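Local coordinates for protein transmembrane protease (Mus musculus, PDB 2E7V) that probably acts as a membrane-anchored serine protease, of which this is the SEA domain, a module outside the catalytic domain, at residues Y30-T42 with S52-K64. Sequence-based numbering, arbitrary orientation.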
loop_
_atom_site.group_PDB
_atom_site.type_symbol
_atom_site.label_atom_id
_atom_site.label_comp_id
_atom_site.label_asym_id
_atom_site.label_seq_id
_atom_site.Cartn_x
_atom_site.Cartn_y
_atom_site.Cartn_z
ATOM N N TYR A 30 14.065 -1.596 -6.110
ATOM C CA TYR A 30 13.400 -1.858 -4.838
ATOM C C TYR A 30 13.050 -0.557 -4.125
ATOM O O TYR A 30 11.900 -0.329 -3.751
ATOM C CB TYR A 30 14.312 -2.707 -3.943
ATOM C CG TYR A 30 13.684 -3.211 -2.655
ATOM C CD1 TYR A 30 13.343 -2.336 -1.622
ATOM C CD2 TYR A 30 13.481 -4.576 -2.451
ATOM C CE1 TYR A 30 12.823 -2.812 -0.418
ATOM C CE2 TYR A 30 12.961 -5.056 -1.254
ATOM C CZ TYR A 30 12.637 -4.174 -0.241
ATOM O OH TYR A 30 12.150 -4.665 0.958
ATOM N N ARG A 31 14.039 0.308 -3.952
ATOM C CA ARG A 31 13.808 1.567 -3.254
ATOM C C ARG A 31 12.826 2.529 -3.924
ATOM O O ARG A 31 12.039 3.175 -3.228
ATOM C CB ARG A 31 15.147 2.261 -2.974
ATOM C CG ARG A 31 15.990 1.484 -1.975
ATOM C CD ARG A 31 17.328 2.129 -1.662
ATOM N NE ARG A 31 18.101 1.292 -0.739
ATOM C CZ ARG A 31 19.207 1.681 -0.107
ATOM N NH1 ARG A 31 19.686 2.906 -0.288
ATOM N NH2 ARG A 31 19.836 0.845 0.710
ATOM N N THR A 32 12.847 2.624 -5.253
ATOM C CA THR A 32 11.936 3.531 -5.945
ATOM C C THR A 32 10.505 2.997 -5.921
ATOM O O THR A 32 9.549 3.768 -5.789
ATOM C CB THR A 32 12.377 3.807 -7.413
ATOM O OG1 THR A 32 12.317 2.602 -8.177
ATOM C CG2 THR A 32 13.795 4.345 -7.444
ATOM N N LEU A 33 10.352 1.680 -6.032
ATOM C CA LEU A 33 9.021 1.091 -5.970
ATOM C C LEU A 33 8.488 1.217 -4.530
ATOM O O LEU A 33 7.315 1.531 -4.325
ATOM C CB LEU A 33 9.044 -0.383 -6.386
ATOM C CG LEU A 33 7.699 -1.088 -6.172
ATOM C CD1 LEU A 33 6.623 -0.349 -6.967
ATOM C CD2 LEU A 33 7.783 -2.554 -6.581
ATOM N N SER A 34 9.349 0.967 -3.544
ATOM C CA SER A 34 8.952 1.076 -2.138
ATOM C C SER A 34 8.577 2.510 -1.788
ATOM O O SER A 34 7.632 2.755 -1.038
ATOM C CB SER A 34 10.089 0.615 -1.216
ATOM O OG SER A 34 10.173 -0.794 -1.195
ATOM N N GLU A 35 9.320 3.453 -2.350
ATOM C CA GLU A 35 9.080 4.867 -2.103
ATOM C C GLU A 35 7.757 5.312 -2.723
ATOM O O GLU A 35 7.023 6.093 -2.122
ATOM C CB GLU A 35 10.245 5.683 -2.668
ATOM C CG GLU A 35 10.068 7.179 -2.613
ATOM C CD GLU A 35 11.287 7.898 -3.151
ATOM O OE1 GLU A 35 12.359 7.820 -2.504
ATOM O OE2 GLU A 35 11.176 8.527 -4.228
ATOM N N ARG A 36 7.450 4.808 -3.917
ATOM C CA ARG A 36 6.201 5.159 -4.597
ATOM C C ARG A 36 5.008 4.625 -3.804
ATOM O O ARG A 36 4.002 5.322 -3.609
ATOM C CB ARG A 36 6.194 4.584 -6.018
ATOM C CG ARG A 36 4.862 4.711 -6.769
ATOM C CD ARG A 36 4.361 6.153 -6.836
ATOM N NE ARG A 36 3.041 6.269 -7.470
ATOM C CZ ARG A 36 2.249 7.334 -7.339
ATOM N NH1 ARG A 36 2.641 8.366 -6.609
ATOM N NH2 ARG A 36 1.050 7.363 -7.918
ATOM N N ILE A 37 5.130 3.385 -3.346
ATOM C CA ILE A 37 4.081 2.748 -2.558
ATOM C C ILE A 37 3.852 3.506 -1.241
ATOM O O ILE A 37 2.701 3.729 -0.829
ATOM C CB ILE A 37 4.443 1.256 -2.290
ATOM C CG1 ILE A 37 4.303 0.466 -3.597
ATOM C CG2 ILE A 37 3.528 0.667 -1.207
ATOM C CD1 ILE A 37 4.912 -0.917 -3.562
ATOM N N GLU A 38 4.941 3.918 -0.595
ATOM C CA GLU A 38 4.851 4.669 0.665
ATOM C C GLU A 38 4.217 6.050 0.461
ATOM O O GLU A 38 3.454 6.534 1.305
ATOM C CB GLU A 38 6.249 4.812 1.295
ATOM C CG GLU A 38 6.743 3.511 1.938
ATOM C CD GLU A 38 8.239 3.491 2.225
ATOM O OE1 GLU A 38 8.743 2.416 2.633
ATOM O OE2 GLU A 38 8.906 4.541 2.046
ATOM N N ALA A 39 4.529 6.675 -0.671
ATOM C CA ALA A 39 3.977 7.982 -0.996
ATOM C C ALA A 39 2.480 7.882 -1.246
ATOM O O ALA A 39 1.714 8.751 -0.830
ATOM C CB ALA A 39 4.664 8.541 -2.231
ATOM N N MET A 40 2.072 6.826 -1.938
ATOM C CA MET A 40 0.670 6.602 -2.261
ATOM C C MET A 40 -0.156 6.419 -0.999
ATOM O O MET A 40 -1.203 7.051 -0.830
ATOM C CB MET A 40 0.521 5.379 -3.179
ATOM C CG MET A 40 1.046 5.618 -4.607
ATOM S SD MET A 40 0.830 4.216 -5.715
ATOM C CE MET A 40 -0.956 4.187 -5.811
ATOM N N ILE A 41 0.307 5.547 -0.115
ATOM C CA ILE A 41 -0.399 5.289 1.135
ATOM C C ILE A 41 -0.447 6.565 1.976
ATOM O O ILE A 41 -1.497 6.913 2.534
ATOM C CB ILE A 41 0.279 4.139 1.924
ATOM C CG1 ILE A 41 0.045 2.814 1.191
ATOM C CG2 ILE A 41 -0.279 4.062 3.345
ATOM C CD1 ILE A 41 0.889 1.656 1.722
ATOM N N THR A 42 0.675 7.273 2.043
ATOM C CA THR A 42 0.743 8.515 2.818
ATOM C C THR A 42 -0.259 9.544 2.285
ATOM O O THR A 42 -0.992 10.160 3.061
ATOM C CB THR A 42 2.169 9.120 2.790
ATOM O OG1 THR A 42 3.096 8.182 3.365
ATOM C CG2 THR A 42 2.226 10.429 3.590
ATOM N N SER A 52 -5.222 13.247 10.967
ATOM C CA SER A 52 -4.579 13.679 12.207
ATOM C C SER A 52 -3.971 12.526 13.000
ATOM O O SER A 52 -3.131 12.746 13.862
ATOM C CB SER A 52 -5.580 14.414 13.101
ATOM O OG SER A 52 -6.552 13.517 13.618
ATOM N N GLU A 53 -4.393 11.301 12.708
ATOM C CA GLU A 53 -3.882 10.133 13.425
ATOM C C GLU A 53 -2.744 9.395 12.718
ATOM O O GLU A 53 -1.897 8.803 13.377
ATOM C CB GLU A 53 -5.013 9.131 13.697
ATOM C CG GLU A 53 -6.159 9.636 14.583
ATOM C CD GLU A 53 -7.289 10.262 13.789
ATOM O OE1 GLU A 53 -8.319 10.603 14.398
ATOM O OE2 GLU A 53 -7.155 10.414 12.558
ATOM N N PHE A 54 -2.739 9.394 11.388
ATOM C CA PHE A 54 -1.689 8.709 10.632
ATOM C C PHE A 54 -0.322 9.363 10.858
ATOM O O PHE A 54 -0.177 10.572 10.704
ATOM C CB PHE A 54 -2.042 8.708 9.135
ATOM C CG PHE A 54 -0.960 8.141 8.240
ATOM C CD1 PHE A 54 -0.024 8.980 7.637
ATOM C CD2 PHE A 54 -0.876 6.770 8.005
ATOM C CE1 PHE A 54 0.985 8.465 6.810
ATOM C CE2 PHE A 54 0.130 6.246 7.178
ATOM C CZ PHE A 54 1.061 7.099 6.584
ATOM N N ILE A 55 0.673 8.567 11.242
ATOM C CA ILE A 55 2.013 9.099 11.476
ATOM C C ILE A 55 2.919 8.856 10.285
ATOM O O ILE A 55 3.448 9.804 9.711
ATOM C CB ILE A 55 2.667 8.491 12.740
ATOM C CG1 ILE A 55 1.854 8.884 13.975
ATOM C CG2 ILE A 55 4.109 9.027 12.892
ATOM C CD1 ILE A 55 2.394 8.329 15.265
ATOM N N ARG A 56 3.100 7.589 9.913
ATOM C CA ARG A 56 3.936 7.258 8.766
ATOM C C ARG A 56 3.819 5.785 8.391
ATOM O O ARG A 56 3.325 4.954 9.167
ATOM C CB ARG A 56 5.401 7.592 9.053
ATOM C CG ARG A 56 5.979 6.791 10.198
ATOM C CD ARG A 56 7.437 7.116 10.465
ATOM N NE ARG A 56 7.731 6.834 11.862
ATOM C CZ ARG A 56 7.565 7.709 12.847
ATOM N NH1 ARG A 56 7.124 8.927 12.581
ATOM N NH2 ARG A 56 7.816 7.355 14.099
ATOM N N THR A 57 4.288 5.466 7.192
ATOM C CA THR A 57 4.235 4.102 6.692
ATOM C C THR A 57 5.553 3.691 6.048
ATOM O O THR A 57 6.391 4.529 5.694
ATOM C CB THR A 57 3.116 3.952 5.651
ATOM O OG1 THR A 57 2.947 2.571 5.312
ATOM C CG2 THR A 57 3.454 4.740 4.389
ATOM N N HIS A 58 5.737 2.387 5.902
ATOM C CA HIS A 58 6.946 1.895 5.277
ATOM C C HIS A 58 6.819 0.453 4.847
ATOM O O HIS A 58 6.211 -0.381 5.534
ATOM C CB HIS A 58 8.150 2.075 6.211
ATOM C CG HIS A 58 8.213 1.093 7.341
ATOM N ND1 HIS A 58 9.103 0.042 7.360
ATOM C CD2 HIS A 58 7.535 1.034 8.513
ATOM C CE1 HIS A 58 8.976 -0.621 8.497
ATOM N NE2 HIS A 58 8.031 -0.041 9.215
ATOM N N VAL A 59 7.369 0.190 3.670
ATOM C CA VAL A 59 7.383 -1.134 3.083
ATOM C C VAL A 59 8.471 -1.907 3.840
ATOM O O VAL A 59 9.636 -1.504 3.849
ATOM C CB VAL A 59 7.728 -1.036 1.569
ATOM C CG1 VAL A 59 8.024 -2.409 0.992
ATOM C CG2 VAL A 59 6.576 -0.375 0.820
ATOM N N VAL A 60 8.084 -2.997 4.499
ATOM C CA VAL A 60 9.046 -3.798 5.256
ATOM C C VAL A 60 9.768 -4.751 4.322
ATOM O O VAL A 60 10.880 -5.190 4.601
ATOM C CB VAL A 60 8.361 -4.592 6.379
ATOM C CG1 VAL A 60 7.679 -3.635 7.337
ATOM C CG2 VAL A 60 7.373 -5.561 5.798
ATOM N N LYS A 61 9.117 -5.085 3.215
ATOM C CA LYS A 61 9.728 -5.943 2.218
ATOM C C LYS A 61 8.821 -6.202 1.034
ATOM O O LYS A 61 7.590 -6.088 1.127
ATOM C CB LYS A 61 10.195 -7.264 2.834
ATOM C CG LYS A 61 9.201 -8.390 2.855
ATOM C CD LYS A 61 9.948 -9.700 3.081
ATOM C CE LYS A 61 11.025 -9.905 2.015
ATOM N NZ LYS A 61 11.847 -11.139 2.222
ATOM N N LEU A 62 9.452 -6.501 -0.095
ATOM C CA LEU A 62 8.755 -6.795 -1.336
ATOM C C LEU A 62 8.939 -8.275 -1.556
ATOM O O LEU A 62 10.060 -8.780 -1.548
ATOM C CB LEU A 62 9.371 -6.018 -2.501
ATOM C CG LEU A 62 9.195 -4.504 -2.412
ATOM C CD1 LEU A 62 9.931 -3.819 -3.563
ATOM C CD2 LEU A 62 7.703 -4.169 -2.437
ATOM N N ARG A 63 7.839 -8.981 -1.733
ATOM C CA ARG A 63 7.933 -10.406 -1.933
ATOM C C ARG A 63 7.416 -10.773 -3.295
ATOM O O ARG A 63 6.634 -10.046 -3.906
ATOM C CB ARG A 63 7.158 -11.160 -0.834
ATOM C CG ARG A 63 7.836 -11.091 0.523
ATOM C CD ARG A 63 7.099 -11.869 1.613
ATOM N NE ARG A 63 5.785 -11.304 1.906
ATOM C CZ ARG A 63 4.648 -11.703 1.343
ATOM N NH1 ARG A 63 4.650 -12.683 0.447
ATOM N NH2 ARG A 63 3.503 -11.124 1.683
ATOM N N LYS A 64 7.892 -11.904 -3.779
ATOM C CA LYS A 64 7.472 -12.420 -5.060
ATOM C C LYS A 64 6.409 -13.487 -4.837
ATOM O O LYS A 64 6.605 -14.418 -4.059
ATOM C CB LYS A 64 8.678 -13.017 -5.789
ATOM C CG LYS A 64 8.339 -14.089 -6.809
ATOM C CD LYS A 64 9.605 -14.688 -7.414
ATOM C CE LYS A 64 10.590 -15.120 -6.329
ATOM N NZ LYS A 64 9.934 -15.947 -5.269
HETATM O O HOH W 1 10.808 0.832 2.171
HETATM O O HOH W 2 4.879 7.870 5.535
#
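Glu38 of helix 28-46 reaches across to the backbone of strand 54-65, an outermost strand of the sheet within this chain. Its CB lies 4.2 Å from Thr57 CG2. CG and CD each lie 3.7 Å from His58 CA. CG sits next to the backbone N (chi1 -75°) and the chain is extended beyond it, which carries OE1 to the strand. There OE1 comes within 3.2 Å of His58 CA and accepts a nearly straight hydrogen bond from Val59 N (2.8 Å, 166°) through its anti lone pair. A water donates to OE1 and also to Val59 O, so OE1 holds Val59 N directly and Val59 O through the water.

Apolar groups pack along the same face. Leu62 CD1 lies over the centre of the Tyr30 ring, a CH-pi contact of 3.9 Å to the centroid. Ile37 CG2 meets Val59 CG2 at 3.8 Å. Thr57 CG2 lies 3.6 Å from both Glu38 O and Thr42 OG1, while Thr57 OG1 bonds to Val74 O. A second water accepts from Thr57 N and donates to Thr42 OG1, which itself donates to Glu38 O.

The helix segment runs roughly antiparallel to the strand, at 147°, consistent with the ferredoxin-like alpha/beta sandwich of SEA domains. Carboxylate and waters together satisfy Val59 N, Val59 O and Thr57 N on this edge strand.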